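Local coordinates for Non-catalytic protein 1 (Piromyces equi, PDB 1WCU) that probably binds plant cell-wall polysaccharides as a non-catalytic family 29 carbohydrate-binding module of an anaerobic fungus, at residues K14-G19 and I48-L53. Residues are numbered along the deposited sequence; the frame is centred on the assembly and turned at random.
Sequences KKLNSG and ISLKNL
Leu-16 and Leu-50 meet by their methyl ends, between the loop that leads into strand 20-22 and the neighbouring strand 47-52. CD2 of Leu-16 lies 4.1 Å from CD2 of Leu-50. The two side chains approach at a slant, and CD2 is the branch of each that touches. Both point their CB toward the other segment. In Leu-16 the CG is anti to the carbonyl carbon (chi1 -67°), which carries the branched end inward from the loop. CA of Leu-16 and CA of Leu-50 stay 9.1 Å apart, and the side chains bridge that gap. Leu-36 and Met-29 also pack on Leu-16, so the leucine pair belongs to a wider apolar cluster between the two sheets of this beta-sandwich.

Further along, the backbones close in. The CA atoms of Gly-19 and Leu-53 are 4.9 Å apart. Leu-53 N donates a hydrogen bond of 2.8 Å to Gly-19 O. The N-H...O angle is 155°, so the bond is moderately bent, and the donor is tilted 24° from the carbonyl plane. The bond carries the antiparallel pairing of strands 20-22 and 47-52, seen at Lys-51 with Asp-21 and Ser-49 with Trp-23, one step past their ends. CB of Leu-53 sits 3.3 Å from the same Gly-19 O, beside the bond. Gly-19 has a positive phi, a backbone conformation that glycine favours. The Asn-52 carboxamide also turns back this way, but its OD1 accepts from Asn-54 N in the following turn.

The contact thus combines two kinds of force. Dispersion between methyl groups joins the loop to the buried side of the strand, while one directed backbone bond ties Gly-19, just before strand 20-22, to Leu-53, just after strand 47-52.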
ATOM      1  N   LYS A  14       4.698 -11.144 -11.058  1.00 11.00           N
ATOM      2  CA  LYS A  14       5.171 -11.943  -9.936  1.00 12.39           C
ATOM      3  C   LYS A  14       6.283 -11.302  -9.119  1.00 12.24           C
ATOM      4  O   LYS A  14       6.924 -11.966  -8.319  1.00 13.15           O
ATOM      5  CB  LYS A  14       5.579 -13.335 -10.452  1.00 12.79           C
ATOM      6  CG  LYS A  14       4.355 -14.159 -10.937  1.00 15.80           C
ATOM      7  CD  LYS A  14       4.576 -15.662 -10.957  1.00 18.94           C
ATOM      8  CE  LYS A  14       4.149 -16.344  -9.671  1.00 23.41           C
ATOM      9  NZ  LYS A  14       2.711 -16.782  -9.694  1.00 25.20           N
ATOM     10  N   LYS A  15       6.489 -10.008  -9.283  1.00 12.11           N
ATOM     11  CA  LYS A  15       7.457  -9.325  -8.444  1.00 12.93           C
ATOM     12  C   LYS A  15       7.133  -7.857  -8.226  1.00 12.00           C
ATOM     13  O   LYS A  15       6.482  -7.216  -9.039  1.00 12.04           O
ATOM     14  CB  LYS A  15       8.858  -9.464  -9.050  1.00 14.09           C
ATOM     15  CG  LYS A  15       9.028  -8.807 -10.381  1.00 14.56           C
ATOM     16  CD  LYS A  15      10.294  -9.299 -11.134  1.00 16.84           C
ATOM     17  N   LEU A  16       7.613  -7.329  -7.109  1.00 12.40           N
ATOM     18  CA  LEU A  16       7.638  -5.887  -6.921  1.00 11.94           C
ATOM     19  C   LEU A  16       8.559  -5.256  -7.949  1.00 12.33           C
ATOM     20  O   LEU A  16       9.509  -5.892  -8.427  1.00 12.38           O
ATOM     21  CB  LEU A  16       8.152  -5.533  -5.511  1.00 11.74           C
ATOM     22  CG  LEU A  16       7.249  -5.930  -4.353  1.00 11.82           C
ATOM     23  CD1 LEU A  16       7.974  -5.863  -3.006  1.00 13.94           C
ATOM     24  CD2 LEU A  16       6.030  -5.049  -4.346  1.00 12.98           C
ATOM     25  N   ASN A  17       8.298  -4.008  -8.307  1.00 12.27           N
ATOM     26  CA  ASN A  17       9.215  -3.266  -9.159  1.00 12.67           C
ATOM     27  C   ASN A  17      10.563  -3.009  -8.494  1.00 12.21           C
ATOM     28  O   ASN A  17      10.708  -3.125  -7.270  1.00 10.70           O
ATOM     29  CB  ASN A  17       8.584  -1.966  -9.640  1.00 12.90           C
ATOM     30  CG  ASN A  17       7.561  -2.192 -10.727  1.00 14.33           C
ATOM     31  OD1 ASN A  17       7.533  -3.259 -11.368  1.00 17.98           O
ATOM     32  ND2 ASN A  17       6.689  -1.213 -10.931  1.00 14.67           N
ATOM     33  N   SER A  18      11.551  -2.665  -9.317  1.00 13.05           N
ATOM     34  CA  SER A  18      12.913  -2.431  -8.839  1.00 13.28           C
ATOM     35  C   SER A  18      12.938  -1.429  -7.691  1.00 11.85           C
ATOM     36  O   SER A  18      12.353  -0.353  -7.785  1.00 12.87           O
ATOM     37  CB  SER A  18      13.753  -1.895 -10.004  1.00 14.32           C
ATOM     38  OG  SER A  18      15.101  -1.696  -9.626  1.00 18.96           O
ATOM     39  N   GLY A  19      13.624  -1.796  -6.609  1.00 12.26           N
ATOM     40  CA  GLY A  19      13.857  -0.887  -5.484  1.00 11.75           C
ATOM     41  C   GLY A  19      12.721  -0.770  -4.474  1.00 11.09           C
ATOM     42  O   GLY A  19      12.665   0.203  -3.727  1.00 11.18           O
ATOM     43  N   ILE A  48       1.570  -6.366   4.944  1.00  6.75           N
ATOM     44  CA  ILE A  48       2.735  -6.026   4.128  1.00  7.11           C
ATOM     45  C   ILE A  48       3.114  -4.578   4.433  1.00  6.91           C
ATOM     46  O   ILE A  48       2.271  -3.776   4.852  1.00  7.06           O
ATOM     47  CB  ILE A  48       2.516  -6.228   2.621  1.00  7.47           C
ATOM     48  CG1 ILE A  48       1.313  -5.425   2.119  1.00  7.81           C
ATOM     49  CG2 ILE A  48       2.450  -7.693   2.292  1.00  8.93           C
ATOM     50  CD1 ILE A  48       1.250  -5.346   0.618  1.00  8.69           C
ATOM     51  N   SER A  49       4.384  -4.243   4.269  1.00  6.82           N
ATOM     52  CA  SER A  49       4.838  -2.858   4.420  1.00  6.60           C
ATOM     53  C   SER A  49       5.874  -2.601   3.325  1.00  6.62           C
ATOM     54  O   SER A  49       6.999  -3.127   3.367  1.00  6.99           O
ATOM     55  CB  SER A  49       5.390  -2.603   5.814  1.00  7.24           C
ATOM     56  OG  SER A  49       5.747  -1.237   5.907  1.00  7.12           O
ATOM     57  N   LEU A  50       5.468  -1.844   2.310  1.00  6.37           N
ATOM     58  CA  LEU A  50       6.244  -1.745   1.090  1.00  6.95           C
ATOM     59  C   LEU A  50       7.182  -0.551   1.198  1.00  6.52           C
ATOM     60  O   LEU A  50       6.761   0.619   1.141  1.00  6.25           O
ATOM     61  CB  LEU A  50       5.324  -1.664  -0.133  1.00  7.50           C
ATOM     62  CG  LEU A  50       4.367  -2.860  -0.239  1.00  8.13           C
ATOM     63  CD1 LEU A  50       3.408  -2.641  -1.409  1.00 10.37           C
ATOM     64  CD2 LEU A  50       5.122  -4.194  -0.398  1.00  9.99           C
ATOM     65  N   LYS A  51       8.450  -0.887   1.390  1.00  7.07           N
ATOM     66  CA  LYS A  51       9.553   0.053   1.624  1.00  7.29           C
ATOM     67  C   LYS A  51      10.164   0.507   0.307  1.00  7.73           C
ATOM     68  O   LYS A  51      10.464  -0.306  -0.561  1.00  7.45           O
ATOM     69  CB  LYS A  51      10.619  -0.638   2.504  1.00  7.47           C
ATOM     70  CG  LYS A  51      11.989   0.043   2.566  1.00  7.52           C
ATOM     71  CD  LYS A  51      12.005   1.314   3.431  1.00  8.84           C
ATOM     72  CE  LYS A  51      13.441   1.866   3.479  1.00 10.10           C
ATOM     73  NZ  LYS A  51      13.694   2.949   4.474  1.00 12.65           N
ATOM     74  N   ASN A  52      10.313   1.824   0.176  1.00  8.39           N
ATOM     75  CA  ASN A  52      11.018   2.441  -0.951  1.00  9.11           C
ATOM     76  C   ASN A  52      12.515   2.440  -0.673  1.00  9.39           C
ATOM     77  O   ASN A  52      12.972   3.111   0.247  1.00  9.96           O
ATOM     78  CB  ASN A  52      10.499   3.875  -1.139  1.00  8.88           C
ATOM     79  CG  ASN A  52      10.866   4.469  -2.465  1.00 11.36           C
ATOM     80  OD1 ASN A  52      11.842   4.069  -3.099  1.00 12.24           O
ATOM     81  ND2 ASN A  52      10.058   5.400  -2.919  1.00 13.07           N
ATOM     82  N   LEU A  53      13.258   1.684  -1.483  1.00 10.05           N
ATOM     83  CA  LEU A  53      14.721   1.646  -1.417  1.00 11.56           C
ATOM     84  C   LEU A  53      15.379   2.539  -2.460  1.00 12.86           C
ATOM     85  O   LEU A  53      16.607   2.649  -2.483  1.00 14.60           O
ATOM     86  CB  LEU A  53      15.206   0.203  -1.592  1.00 12.17           C
ATOM     87  CG  LEU A  53      14.709  -0.767  -0.512  1.00 14.52           C
ATOM     88  CD1 LEU A  53      15.004  -2.205  -0.953  1.00 16.11           C
ATOM     89  CD2 LEU A  53      15.323  -0.460   0.835  1.00 16.22           C
TER